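Local coordinates for cell division control protein 4 (Saccharomyces cerevisiae, PDB 3V7D) that recognises phosphorylated target proteins, such as the CDK inhibitor SIC1, for an SCF E3 ubiquitin ligase, this chain holding its F-box and WD40 propeller domains, at residues H320-C325 against D378-S383; I326-D331 against A353-L358; T333-D338 against M345-G350; A369-I374 against S387-N392; T398-D403 against V439-K444. The protein carries 1 engineered substitution. One frame throughout, in Å; residues are numbered along the deposited sequence.

Contact 1 (H320-C325 against D378-S383); sequences HERKRC and DANDYS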
# COMPACT_ATOMS: atom_id res chain seq x y z
N HIS B 320 -3.25 7.40 -12.26
CA HIS B 320 -3.34 6.63 -13.51
C HIS B 320 -4.20 5.37 -13.35
O HIS B 320 -4.78 4.89 -14.32
CB HIS B 320 -1.95 6.26 -14.02
CG HIS B 320 -1.15 5.44 -13.06
ND1 HIS B 320 -0.43 5.99 -12.03
CD2 HIS B 320 -0.98 4.10 -12.96
CE1 HIS B 320 0.17 5.03 -11.34
NE2 HIS B 320 -0.15 3.87 -11.89
N GLU B 321 -4.27 4.84 -12.14
CA GLU B 321 -5.09 3.67 -11.89
C GLU B 321 -6.56 3.96 -12.17
O GLU B 321 -7.26 3.14 -12.76
CB GLU B 321 -4.91 3.17 -10.45
CG GLU B 321 -5.70 1.90 -10.15
CD GLU B 321 -5.71 1.55 -8.68
OE1 GLU B 321 -4.74 1.90 -7.97
OE2 GLU B 321 -6.69 0.92 -8.23
N ARG B 322 -7.03 5.13 -11.75
CA ARG B 322 -8.43 5.50 -11.91
C ARG B 322 -8.63 6.46 -13.08
O ARG B 322 -9.77 6.83 -13.38
CB ARG B 322 -8.97 6.12 -10.63
CG ARG B 322 -8.79 5.24 -9.41
CD ARG B 322 -9.35 5.89 -8.16
NE ARG B 322 -9.20 5.02 -7.00
CZ ARG B 322 -8.08 4.91 -6.30
NH1 ARG B 322 -7.00 5.61 -6.64
NH2 ARG B 322 -8.03 4.09 -5.26
N LYS B 323 -7.53 6.85 -13.72
CA LYS B 323 -7.55 7.83 -14.80
C LYS B 323 -8.16 9.15 -14.33
O LYS B 323 -9.15 9.63 -14.90
CB LYS B 323 -8.29 7.30 -16.03
CG LYS B 323 -7.63 6.09 -16.67
CD LYS B 323 -8.22 5.81 -18.05
CE LYS B 323 -7.93 6.95 -19.02
NZ LYS B 323 -6.51 6.97 -19.48
N ARG B 324 -7.58 9.71 -13.28
CA ARG B 324 -8.03 10.97 -12.72
C ARG B 324 -6.86 11.89 -12.43
O ARG B 324 -5.71 11.46 -12.38
CB ARG B 324 -8.80 10.73 -11.42
CG ARG B 324 -10.07 9.93 -11.55
CD ARG B 324 -10.64 9.61 -10.18
NE ARG B 324 -11.81 8.75 -10.24
CZ ARG B 324 -12.39 8.20 -9.18
NH1 ARG B 324 -11.91 8.43 -7.97
NH2 ARG B 324 -13.46 7.43 -9.33
N CYS B 325 -7.16 13.17 -12.24
CA CYS B 325 -6.16 14.12 -11.79
C CYS B 325 -6.60 14.78 -10.50
O CYS B 325 -7.77 15.16 -10.34
CB CYS B 325 -5.91 15.19 -12.84
SG CYS B 325 -4.86 16.52 -12.21
N ASP B 378 -10.79 9.24 1.18
CA ASP B 378 -10.83 7.94 0.54
C ASP B 378 -10.33 8.08 -0.89
O ASP B 378 -10.76 8.98 -1.61
CB ASP B 378 -12.25 7.38 0.56
CG ASP B 378 -12.33 5.98 0.02
OD1 ASP B 378 -12.17 5.03 0.83
OD2 ASP B 378 -12.52 5.82 -1.20
N ALA B 379 -9.42 7.21 -1.30
CA ALA B 379 -8.78 7.36 -2.61
C ALA B 379 -9.75 7.15 -3.77
O ALA B 379 -9.44 7.50 -4.90
CB ALA B 379 -7.59 6.42 -2.74
N ASN B 380 -10.92 6.58 -3.49
CA ASN B 380 -11.87 6.29 -4.56
C ASN B 380 -13.08 7.23 -4.59
O ASN B 380 -13.43 7.74 -5.66
CB ASN B 380 -12.32 4.83 -4.51
CG ASN B 380 -13.07 4.42 -5.77
OD1 ASN B 380 -12.80 4.91 -6.86
ND2 ASN B 380 -14.03 3.52 -5.61
N ASP B 381 -13.71 7.45 -3.44
CA ASP B 381 -14.89 8.33 -3.39
C ASP B 381 -14.68 9.63 -2.60
O ASP B 381 -15.60 10.44 -2.49
CB ASP B 381 -16.13 7.57 -2.89
CG ASP B 381 -15.98 7.03 -1.47
OD1 ASP B 381 -15.26 7.64 -0.64
OD2 ASP B 381 -16.60 5.99 -1.17
N TYR B 382 -13.48 9.81 -2.06
CA TYR B 382 -13.09 11.06 -1.40
C TYR B 382 -13.93 11.45 -0.18
O TYR B 382 -13.97 12.63 0.20
CB TYR B 382 -13.00 12.21 -2.41
CG TYR B 382 -12.23 11.80 -3.64
CD1 TYR B 382 -10.84 11.70 -3.61
CD2 TYR B 382 -12.89 11.47 -4.82
CE1 TYR B 382 -10.14 11.30 -4.74
CE2 TYR B 382 -12.19 11.07 -5.94
CZ TYR B 382 -10.82 10.99 -5.89
OH TYR B 382 -10.13 10.59 -7.01
N SER B 383 -14.57 10.47 0.43
CA SER B 383 -15.20 10.68 1.73
C SER B 383 -14.09 10.91 2.75
O SER B 383 -12.95 10.48 2.56
CB SER B 383 -16.06 9.48 2.13
OG SER B 383 -15.28 8.32 2.36

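Contact 2 (I326-D331 against A353-L358); sequences ISASMD and ALVGLL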
# COMPACT_ATOMS: atom_id res chain seq x y z
N ILE B 326 -5.66 14.92 -9.58
CA ILE B 326 -5.90 15.61 -8.32
C ILE B 326 -5.03 16.86 -8.30
O ILE B 326 -3.84 16.80 -8.60
CB ILE B 326 -5.52 14.71 -7.13
CG1 ILE B 326 -6.27 13.38 -7.24
CG2 ILE B 326 -5.83 15.41 -5.82
CD1 ILE B 326 -5.50 12.21 -6.65
N SER B 327 -5.64 18.00 -7.96
CA SER B 327 -4.92 19.27 -7.97
C SER B 327 -5.09 20.01 -6.65
O SER B 327 -6.18 20.03 -6.08
CB SER B 327 -5.40 20.15 -9.13
OG SER B 327 -6.78 20.46 -9.01
N ALA B 328 -4.01 20.61 -6.16
CA ALA B 328 -4.05 21.33 -4.90
C ALA B 328 -3.61 22.77 -5.11
O ALA B 328 -2.63 23.02 -5.81
CB ALA B 328 -3.17 20.65 -3.86
N SER B 329 -4.34 23.71 -4.52
CA SER B 329 -4.14 25.11 -4.88
C SER B 329 -4.02 26.07 -3.70
O SER B 329 -4.40 25.75 -2.58
CB SER B 329 -5.27 25.58 -5.80
OG SER B 329 -5.25 26.99 -5.97
N MET B 330 -3.49 27.25 -3.99
CA MET B 330 -3.41 28.33 -3.02
C MET B 330 -4.81 28.83 -2.67
O MET B 330 -4.99 29.52 -1.66
CB MET B 330 -2.55 29.46 -3.58
CG MET B 330 -2.22 30.56 -2.59
SD MET B 330 -1.10 31.79 -3.29
CE MET B 330 -1.13 33.04 -2.00
N ASP B 331 -5.80 28.48 -3.48
CA ASP B 331 -7.18 28.86 -3.19
C ASP B 331 -7.81 28.00 -2.09
O ASP B 331 -9.01 28.09 -1.84
CB ASP B 331 -8.06 28.87 -4.45
CG ASP B 331 -8.22 27.48 -5.09
OD1 ASP B 331 -8.00 26.45 -4.41
OD2 ASP B 331 -8.61 27.43 -6.27
N ALA B 353 -6.14 27.22 4.15
CA ALA B 353 -4.91 27.85 3.72
C ALA B 353 -4.39 27.18 2.45
O ALA B 353 -5.00 26.24 1.95
CB ALA B 353 -3.87 27.77 4.82
N LEU B 354 -3.26 27.68 1.94
CA LEU B 354 -2.58 27.09 0.78
C LEU B 354 -2.44 25.58 0.93
O LEU B 354 -1.84 25.09 1.89
CB LEU B 354 -1.20 27.73 0.64
CG LEU B 354 -0.37 27.57 -0.64
CD1 LEU B 354 0.72 28.64 -0.66
CD2 LEU B 354 0.26 26.20 -0.77
N VAL B 355 -2.98 24.83 -0.03
CA VAL B 355 -2.74 23.39 -0.07
C VAL B 355 -1.60 23.09 -1.04
O VAL B 355 -1.78 23.18 -2.25
CB VAL B 355 -4.00 22.59 -0.49
CG1 VAL B 355 -3.76 21.10 -0.29
CG2 VAL B 355 -5.22 23.05 0.30
N GLY B 356 -0.44 22.73 -0.51
CA GLY B 356 0.74 22.54 -1.33
C GLY B 356 1.31 21.13 -1.36
O GLY B 356 2.29 20.88 -2.05
N LEU B 357 0.69 20.21 -0.62
CA LEU B 357 1.22 18.85 -0.54
C LEU B 357 0.14 17.80 -0.74
O LEU B 357 -0.91 17.83 -0.09
CB LEU B 357 1.92 18.64 0.82
CG LEU B 357 3.11 19.55 1.13
CD1 LEU B 357 3.47 19.51 2.61
CD2 LEU B 357 4.29 19.16 0.27
N LEU B 358 0.41 16.85 -1.63
CA LEU B 358 -0.52 15.77 -1.93
C LEU B 358 0.21 14.44 -1.98
O LEU B 358 1.32 14.36 -2.51
CB LEU B 358 -1.20 15.98 -3.29
CG LEU B 358 -2.15 17.15 -3.48
CD1 LEU B 358 -2.61 17.20 -4.94
CD2 LEU B 358 -3.32 17.04 -2.52

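Contact 3 (T333-D338 against M345-G350); sequences TIRIWD and MYTLQG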
# COMPACT_ATOMS: atom_id res chain seq x y z
N THR B 333 -8.49 24.96 -2.06
CA THR B 333 -9.32 23.84 -2.52
C THR B 333 -8.49 22.74 -3.16
O THR B 333 -7.37 22.96 -3.62
CB THR B 333 -10.40 24.29 -3.53
OG1 THR B 333 -9.79 24.57 -4.80
CG2 THR B 333 -11.13 25.53 -3.03
N ILE B 334 -9.07 21.54 -3.17
CA ILE B 334 -8.51 20.41 -3.90
C ILE B 334 -9.54 19.99 -4.95
O ILE B 334 -10.72 19.83 -4.63
CB ILE B 334 -8.26 19.22 -2.98
CG1 ILE B 334 -7.26 19.59 -1.89
CG2 ILE B 334 -7.75 18.03 -3.79
CD1 ILE B 334 -7.31 18.68 -0.69
N ARG B 335 -9.10 19.82 -6.19
CA ARG B 335 -10.02 19.41 -7.24
C ARG B 335 -9.70 18.03 -7.80
O ARG B 335 -8.54 17.68 -7.98
CB ARG B 335 -10.08 20.45 -8.37
CG ARG B 335 -10.82 21.71 -7.98
CD ARG B 335 -10.98 22.66 -9.14
NE ARG B 335 -12.00 23.67 -8.87
CZ ARG B 335 -12.84 24.14 -9.78
NH1 ARG B 335 -12.78 23.71 -11.03
NH2 ARG B 335 -13.74 25.06 -9.45
N ILE B 336 -10.75 17.27 -8.08
CA ILE B 336 -10.62 15.96 -8.70
C ILE B 336 -11.16 16.06 -10.12
O ILE B 336 -12.28 16.51 -10.33
CB ILE B 336 -11.44 14.91 -7.93
CG1 ILE B 336 -11.10 14.96 -6.43
CG2 ILE B 336 -11.20 13.52 -8.51
CD1 ILE B 336 -9.66 14.61 -6.12
N TRP B 337 -10.35 15.65 -11.09
CA TRP B 337 -10.73 15.77 -12.49
C TRP B 337 -10.82 14.40 -13.16
O TRP B 337 -10.02 13.51 -12.87
CB TRP B 337 -9.70 16.63 -13.24
CG TRP B 337 -9.35 17.94 -12.59
CD1 TRP B 337 -8.48 18.13 -11.56
CD2 TRP B 337 -9.84 19.24 -12.95
NE1 TRP B 337 -8.41 19.47 -11.25
CE2 TRP B 337 -9.23 20.17 -12.09
CE3 TRP B 337 -10.74 19.70 -13.92
CZ2 TRP B 337 -9.49 21.54 -12.16
CZ3 TRP B 337 -10.99 21.06 -13.99
CH2 TRP B 337 -10.37 21.96 -13.12
N ASP B 338 -11.78 14.25 -14.07
CA ASP B 338 -11.92 13.02 -14.84
C ASP B 338 -11.08 13.14 -16.11
O ASP B 338 -11.41 13.92 -17.00
CB ASP B 338 -13.39 12.80 -15.21
CG ASP B 338 -13.66 11.43 -15.81
OD1 ASP B 338 -12.73 10.81 -16.38
OD2 ASP B 338 -14.81 10.96 -15.72
N MET B 345 -14.74 16.63 -11.43
CA MET B 345 -15.55 15.66 -10.72
C MET B 345 -15.96 16.21 -9.37
O MET B 345 -17.15 16.35 -9.08
CB MET B 345 -14.79 14.35 -10.53
CG MET B 345 -14.41 13.65 -11.81
SD MET B 345 -13.38 12.20 -11.50
CE MET B 345 -14.47 11.25 -10.44
N TYR B 346 -14.97 16.54 -8.54
CA TYR B 346 -15.23 17.00 -7.18
C TYR B 346 -14.35 18.18 -6.77
O TYR B 346 -13.21 18.32 -7.23
CB TYR B 346 -15.01 15.87 -6.18
CG TYR B 346 -15.77 14.60 -6.50
CD1 TYR B 346 -17.16 14.58 -6.50
CD2 TYR B 346 -15.10 13.42 -6.79
CE1 TYR B 346 -17.86 13.42 -6.78
CE2 TYR B 346 -15.79 12.25 -7.07
CZ TYR B 346 -17.17 12.26 -7.07
OH TYR B 346 -17.86 11.10 -7.35
N THR B 347 -14.89 19.04 -5.91
CA THR B 347 -14.09 20.03 -5.21
C THR B 347 -14.11 19.69 -3.73
O THR B 347 -15.18 19.59 -3.12
CB THR B 347 -14.60 21.46 -5.42
OG1 THR B 347 -14.70 21.75 -6.82
CG2 THR B 347 -13.65 22.46 -4.77
N LEU B 348 -12.93 19.49 -3.16
CA LEU B 348 -12.80 19.14 -1.76
C LEU B 348 -12.40 20.38 -0.98
O LEU B 348 -11.42 21.05 -1.32
CB LEU B 348 -11.74 18.05 -1.57
CG LEU B 348 -11.80 16.86 -2.52
CD1 LEU B 348 -10.70 15.86 -2.20
CD2 LEU B 348 -13.17 16.20 -2.45
N GLN B 349 -13.16 20.70 0.06
CA GLN B 349 -12.89 21.87 0.89
C GLN B 349 -12.64 21.44 2.33
O GLN B 349 -13.58 21.28 3.10
CB GLN B 349 -14.08 22.83 0.82
CG GLN B 349 -13.83 24.18 1.48
CD GLN B 349 -12.73 24.96 0.80
OE1 GLN B 349 -12.90 25.48 -0.30
NE2 GLN B 349 -11.57 25.05 1.46
N GLY B 350 -11.38 21.24 2.69
CA GLY B 350 -11.03 20.80 4.03
C GLY B 350 -9.81 21.50 4.60
O GLY B 350 -9.21 21.05 5.58

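Contact 4 (A369-I374 against S387-N392); sequences AADGSI and SYHHTN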
# COMPACT_ATOMS: atom_id res chain seq x y z
N ALA B 369 -1.74 21.38 4.42
CA ALA B 369 -1.88 22.80 4.13
C ALA B 369 -0.98 23.67 5.00
O ALA B 369 -0.42 23.20 5.98
CB ALA B 369 -3.34 23.23 4.25
N ALA B 370 -0.88 24.95 4.64
CA ALA B 370 0.03 25.89 5.31
C ALA B 370 -0.47 26.35 6.68
O ALA B 370 0.20 27.14 7.35
CB ALA B 370 0.30 27.09 4.41
N ASP B 371 -1.64 25.88 7.09
CA ASP B 371 -2.17 26.22 8.41
C ASP B 371 -1.90 25.09 9.41
O ASP B 371 -2.35 25.15 10.55
CB ASP B 371 -3.66 26.51 8.32
CG ASP B 371 -4.47 25.32 7.83
OD1 ASP B 371 -3.86 24.31 7.42
OD2 ASP B 371 -5.72 25.40 7.85
N GLY B 372 -1.19 24.07 8.96
CA GLY B 372 -0.85 22.94 9.81
C GLY B 372 -1.86 21.81 9.78
O GLY B 372 -1.75 20.84 10.54
N SER B 373 -2.84 21.91 8.89
CA SER B 373 -3.87 20.89 8.79
C SER B 373 -3.47 19.80 7.80
O SER B 373 -2.82 20.07 6.79
CB SER B 373 -5.21 21.50 8.36
OG SER B 373 -5.10 22.13 7.10
N ILE B 374 -3.88 18.57 8.11
CA ILE B 374 -3.67 17.43 7.24
C ILE B 374 -5.00 16.71 7.11
O ILE B 374 -5.69 16.50 8.11
CB ILE B 374 -2.62 16.47 7.83
CG1 ILE B 374 -1.28 17.18 8.00
CG2 ILE B 374 -2.47 15.23 6.97
CD1 ILE B 374 -0.34 16.46 8.94
N SER B 387 -8.40 13.40 9.92
CA SER B 387 -8.10 14.82 10.01
C SER B 387 -7.09 15.04 11.13
O SER B 387 -7.29 14.59 12.26
CB SER B 387 -9.39 15.60 10.30
OG SER B 387 -9.11 16.97 10.49
N TYR B 388 -6.00 15.73 10.81
CA TYR B 388 -4.98 16.04 11.82
C TYR B 388 -4.53 17.49 11.74
O TYR B 388 -4.69 18.14 10.71
CB TYR B 388 -3.77 15.11 11.68
CG TYR B 388 -4.08 13.65 11.93
CD1 TYR B 388 -4.32 13.18 13.21
CD2 TYR B 388 -4.13 12.74 10.88
CE1 TYR B 388 -4.61 11.84 13.44
CE2 TYR B 388 -4.41 11.41 11.09
CZ TYR B 388 -4.65 10.96 12.38
OH TYR B 388 -4.92 9.63 12.58
N HIS B 389 -3.97 17.98 12.84
CA HIS B 389 -3.47 19.35 12.89
C HIS B 389 -2.27 19.43 13.83
O HIS B 389 -2.34 19.01 14.98
CB HIS B 389 -4.58 20.28 13.38
CG HIS B 389 -4.63 21.59 12.67
ND1 HIS B 389 -5.66 21.94 11.82
CD2 HIS B 389 -3.77 22.64 12.67
CE1 HIS B 389 -5.44 23.15 11.34
NE2 HIS B 389 -4.29 23.59 11.84
N HIS B 390 -1.16 19.96 13.34
CA HIS B 390 -0.01 20.20 14.19
C HIS B 390 -0.38 21.30 15.20
O HIS B 390 -0.86 22.36 14.82
CB HIS B 390 1.22 20.58 13.37
CG HIS B 390 1.86 19.42 12.67
ND1 HIS B 390 3.16 19.44 12.22
CD2 HIS B 390 1.37 18.19 12.36
CE1 HIS B 390 3.45 18.28 11.66
NE2 HIS B 390 2.38 17.50 11.73
N THR B 391 -0.16 21.01 16.48
CA THR B 391 -0.67 21.86 17.56
C THR B 391 -0.08 23.27 17.59
O THR B 391 -0.69 24.18 18.15
CB THR B 391 -0.46 21.21 18.95
OG1 THR B 391 0.92 20.84 19.09
CG2 THR B 391 -1.33 19.97 19.10
N ASN B 392 1.10 23.46 17.00
CA ASN B 392 1.67 24.80 16.98
C ASN B 392 1.21 25.61 15.77
O ASN B 392 1.65 26.74 15.56
CB ASN B 392 3.21 24.78 17.10
CG ASN B 392 3.89 24.12 15.92
OD1 ASN B 392 3.23 23.66 14.98
ND2 ASN B 392 5.21 24.06 15.97
O HOH W 1 -7.55 18.72 9.17

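Contact 5 (T398-D403 against V439-K444); sequences TFYVSD and VNFKGK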
# COMPACT_ATOMS: atom_id res chain seq x y z
N THR B 398 6.40 18.96 5.14
CA THR B 398 6.52 17.66 4.49
C THR B 398 5.71 16.59 5.22
O THR B 398 5.47 16.69 6.42
CB THR B 398 8.00 17.20 4.40
OG1 THR B 398 8.08 15.97 3.68
CG2 THR B 398 8.59 16.99 5.79
N PHE B 399 5.27 15.58 4.48
CA PHE B 399 4.70 14.39 5.08
C PHE B 399 4.86 13.21 4.14
O PHE B 399 5.09 13.39 2.95
CB PHE B 399 3.23 14.58 5.46
CG PHE B 399 2.27 14.48 4.30
CD1 PHE B 399 1.92 15.61 3.57
CD2 PHE B 399 1.70 13.26 3.95
CE1 PHE B 399 1.03 15.52 2.51
CE2 PHE B 399 0.82 13.17 2.89
CZ PHE B 399 0.48 14.30 2.17
N TYR B 400 4.74 12.01 4.68
CA TYR B 400 4.74 10.81 3.86
C TYR B 400 3.72 9.87 4.44
O TYR B 400 3.41 9.94 5.63
CB TYR B 400 6.12 10.17 3.82
CG TYR B 400 6.35 9.30 2.60
CD1 TYR B 400 6.78 9.86 1.40
CD2 TYR B 400 6.13 7.93 2.64
CE1 TYR B 400 6.99 9.08 0.28
CE2 TYR B 400 6.34 7.13 1.51
CZ TYR B 400 6.77 7.72 0.34
OH TYR B 400 6.98 6.93 -0.78
N VAL B 401 3.18 8.98 3.60
CA VAL B 401 2.04 8.19 4.05
C VAL B 401 1.93 6.83 3.36
O VAL B 401 2.31 6.66 2.19
CB VAL B 401 0.73 8.98 3.86
CG1 VAL B 401 0.35 9.05 2.38
CG2 VAL B 401 -0.40 8.38 4.69
N SER B 402 1.43 5.86 4.11
CA SER B 402 1.02 4.58 3.57
C SER B 402 -0.40 4.33 4.07
O SER B 402 -0.98 5.19 4.72
CB SER B 402 1.94 3.47 4.06
OG SER B 402 1.76 3.25 5.45
N ASP B 403 -0.95 3.15 3.79
CA ASP B 403 -2.28 2.81 4.28
C ASP B 403 -2.29 2.69 5.80
O ASP B 403 -3.32 2.86 6.43
CB ASP B 403 -2.78 1.51 3.65
CG ASP B 403 -3.10 1.66 2.18
OD1 ASP B 403 -3.29 2.80 1.70
OD2 ASP B 403 -3.17 0.61 1.49
N VAL B 439 10.50 14.15 4.47
CA VAL B 439 10.37 12.87 5.14
C VAL B 439 9.89 11.80 4.15
O VAL B 439 9.10 12.07 3.25
CB VAL B 439 9.43 12.95 6.39
CG1 VAL B 439 7.96 13.00 5.98
CG2 VAL B 439 9.67 11.78 7.30
N ASN B 440 10.41 10.59 4.32
CA ASN B 440 10.10 9.48 3.43
C ASN B 440 10.32 8.19 4.20
O ASN B 440 11.27 8.08 4.97
CB ASN B 440 11.02 9.53 2.20
CG ASN B 440 10.54 8.63 1.06
OD1 ASN B 440 10.20 7.47 1.26
ND2 ASN B 440 10.53 9.17 -0.16
N PHE B 441 9.44 7.22 4.02
CA PHE B 441 9.66 5.93 4.66
C PHE B 441 9.21 4.76 3.80
O PHE B 441 8.32 4.90 2.96
CB PHE B 441 9.01 5.87 6.05
CG PHE B 441 7.50 5.87 6.03
CD1 PHE B 441 6.79 4.69 5.87
CD2 PHE B 441 6.80 7.05 6.20
CE1 PHE B 441 5.41 4.68 5.86
CE2 PHE B 441 5.41 7.06 6.20
CZ PHE B 441 4.71 5.87 6.02
N LYS B 442 9.84 3.61 4.02
CA LYS B 442 9.42 2.37 3.40
C LYS B 442 9.80 1.23 4.33
O LYS B 442 10.97 1.08 4.70
CB LYS B 442 10.07 2.18 2.03
CG LYS B 442 9.41 1.09 1.20
CD LYS B 442 10.04 0.92 -0.18
CE LYS B 442 11.39 0.20 -0.11
NZ LYS B 442 11.86 -0.25 -1.45
N GLY B 443 8.81 0.44 4.72
CA GLY B 443 9.04 -0.69 5.60
C GLY B 443 9.65 -0.29 6.94
O GLY B 443 9.07 0.48 7.70
N LYS B 444 10.84 -0.82 7.21
CA LYS B 444 11.48 -0.65 8.50
C LYS B 444 12.27 0.66 8.61
O LYS B 444 12.77 1.00 9.68
CB LYS B 444 12.44 -1.81 8.76
CG LYS B 444 13.47 -2.00 7.65
CD LYS B 444 14.42 -3.15 7.93
CE LYS B 444 15.67 -2.67 8.65
NZ LYS B 444 16.41 -3.79 9.26

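Contact 1 (H320-C325 against D378-S383)
In the seam between two adjoining blades of the WD40 propeller, Arg322 and Arg324 reach across to the turn 379-382, which joins strands 373-378 and 384-389 of the next blade. Arg324 makes the polar link. Its NH1 donates to Asn380 O at 2.9 Å, a fairly straight bond (163° at the hydrogen), and to the Tyr382 hydroxyl, with NH1 to OH at 3.0 Å. Both acceptors lie near the guanidinium plane, where the N-H bonds point. An extended chain from CG to NE carries the group over, and its plane ends only 7° from that of the Asn380 amide.

Arg322 behaves differently. Ala379 O sits over the centre of one face of its guanidinium, 3.2 Å from CZ, so NE, although close, has its hydrogen turned too far aside for a hydrogen bond; NH2 also meets Ala379 CB at 3.5 Å. The charge of this arginine is paired with Asp319 in its own blade. Across the seam, the turn is braced by Asp378 OD2, which accepts from Asn380 N (an Asx turn) and from Asp381 N, together an Asx motif.

Two cationic groups thus gather on backbone oxygens and a tyrosine hydroxyl rather than on a carboxylate across the seam, one through in-plane bonds and the other through its face, so the attraction is probably charge-dipole in character and probably depends on the turn keeping its carbonyls presented.

Contact 2 (I326-D331 against A353-L358)
Ala328 sits where two blades of the WD40 propeller meet, its methyl pointing from strand 324-329 toward the innermost strand, 355-360, of the next blade. Val355 and Leu358 receive it: CB is 3.6 Å from Val355 CG1 and 3.7 Å from Leu358 CD1. Leu358 stands toward the facing strand, and its CD1 also reaches CG2 of Ile326 at 3.8 Å. Val355 has CG1 anti to its backbone N (chi1 -171°), which brings that methyl to the alanine. At the other end Met330 crosses the branch of Leu354 at a slant, its CG 4.0 Å from Leu354 CD1; Leu354 and Leu357 also pack on the bound peptide.

On the other face of its sheet, Ser327 OG is hydrogen-bonded to His309 and Trp337 of the same blade, while Asp331 OD2 bonds His309 ND1, the Asp-His-Ser-Trp tetrad familiar from WD40 repeats.

The strands run roughly antiparallel, 146° apart, yet a single hydrogen bond spans them. Val355 N gives it to Ser329 O at 3.1 Å, approaching from well above the carbonyl plane. Ser329 OG is hydrogen-bonded to Arg312 O and, in an ST turn, accepts from Asp331 N at 3.0 Å.

Contact 3 (T333-D338 against M345-G350)
Ile334, Ile336 and Leu348 form the apolar face of the outer beta hairpin of a WD40 blade, strands 334-338 and 343-348. Ile334 CB lies 3.9 Å from Leu348 CB, while Ile336 CG1 touches Tyr346 CB and its CD1 extends toward Leu348 CD1. On the same face Ile326 and Trp377 continue the packing, from the neighbouring strand and from the next blade.

Beyond this centre Met345 lies against the CG2 branch of Ile336. With CG anti to the carbonyl carbon (chi1 -63°), the chain runs along strand 334-338, and SD comes 3.9 Å from Ile336 CG2 and CG lies 3.7 Å from Asp338 CB, while CB sits over the rim of one face of the Tyr346 ring. An alanine in place of Met345 would lose CG, SD and CE and would be likely to leave Ile336 CG2 and Asp338 CB without this covering.

The backbone pairing is antiparallel: Ile334 and Leu348 exchange two bonds, the shorter from Leu348 N to Ile334 O at 2.7 Å. Ile336 N donates to Tyr346 O, and Ile336 O takes both Met345 N (2.7 Å) and Tyr346 N (3.2 Å), the signature of a classic beta bulge.

At the polar margin, on the opposite face, Arg335 and Thr347 lie side by side, with Thr347 OG1 over one guanidinium face. Thr333 OG1 is bonded to Asp331 instead, and Thr333 CG2 rests 3.3 Å from Gln349 OE1.

Contact 4 (A369-I374 against S387-N392)
Backbone hydrogen bonds join Ile374 to Tyr388 in both directions, each at 2.8 Å between N and O, and His390 N adds one to Gly372 O at 3.0 Å. Between them Ser373 faces His389 as a non-hydrogen-bonded pair, where the CA of His389 also makes a CA-H...O contact with Gly372 O. A water supplements the strand end, donating to Ile374 O and lying 2.7 Å from Ser387 OG.

Side-chain polar bonds gather at the turn. The imidazole of His389 donates from NE2 to Asp371 O at 2.8 Å, but the bond is bent, 136° at the hydrogen, and NE2 stands above the carbonyl plane. Its chi1 of -140° falls away from the staggered positions and folds the ring back over the turn. Asp371 OD1 accepts from Ser373 N, an Asx turn, and through its syn lone pair from Ser373 OG, which is also bonded to His351; OD2 is bonded to Thr352.

These strands, 373-378 and 384-389, are the outer hairpin of a WD40 propeller blade, entered through a type I turn, Ala369 to Gly372.

Van der Waals contacts make up the rest. One face of the His389 ring covers the Gly372-Ser373 peptide, with Ser373 N over its centre, and Ser373 CB approaches His389 CE1 at 3.4 Å. On the face of Ile374 and Tyr388, Ile374 CD1 reaches across to His390 NE2 at 4.0 Å; both nitrogens of that second imidazole are bonded to serines of the next blade, Ser410 and Ser408.

Contact 5 (T398-D403 against V439-K444)
Thr398 OG1 accepts from Val439 N at 3.1 Å, the one hydrogen bond across two neighbouring inner strands of the WD40 propeller. The strands, 396-401 and 435-442, run almost parallel, 14° apart, in adjacent blades. Between them lies Tyr400, its CG roughly anti to the backbone N (chi1 -156°), which swings the ring across to strand 435-442. One ring face takes Asn440: the amide is stacked on it with planes 26° apart, and Asn440 CA makes a CH-pi contact 4.2 Å from the ring centroid. At the edge, Tyr400 CD2 points into the face of Phe441 in a T-shaped pair, centroids 5.3 Å apart, while Ser402 touches the rim of that phenylalanine ring. Val439 CG1 packs against Tyr400 CB at 4.0 Å. A serine in place of Tyr400 would probably leave the Asn440 amide and the face of Phe441 without their aromatic partner. With so little hydrogen bonding, the inner strands of the two blades are held chiefly by side-chain packing, as between propeller blades generally.

Overall arrangement
Contacts 2 and 5 are buried and join different blades, mainly by packing with a single hydrogen bond each, whereas contacts 3 and 4 are hairpins within single blades, only partly buried and rich in backbone bonds. Contact 1, also interblade but partly buried, at a loop between strands, relies on arginines meeting a turn. Strand 324-329 serves both contacts 1 and 2, and it neighbours strand 334-338 of contact 3 in one sheet. The blade after it supplies the second side of contacts 1 and 2 and all of contact 4, which touches contact 2 through Leu354 O and Ala370 N. Contact 5 lies nearest the centre of the chain, and its Phe399 packs on Leu357 of contact 2.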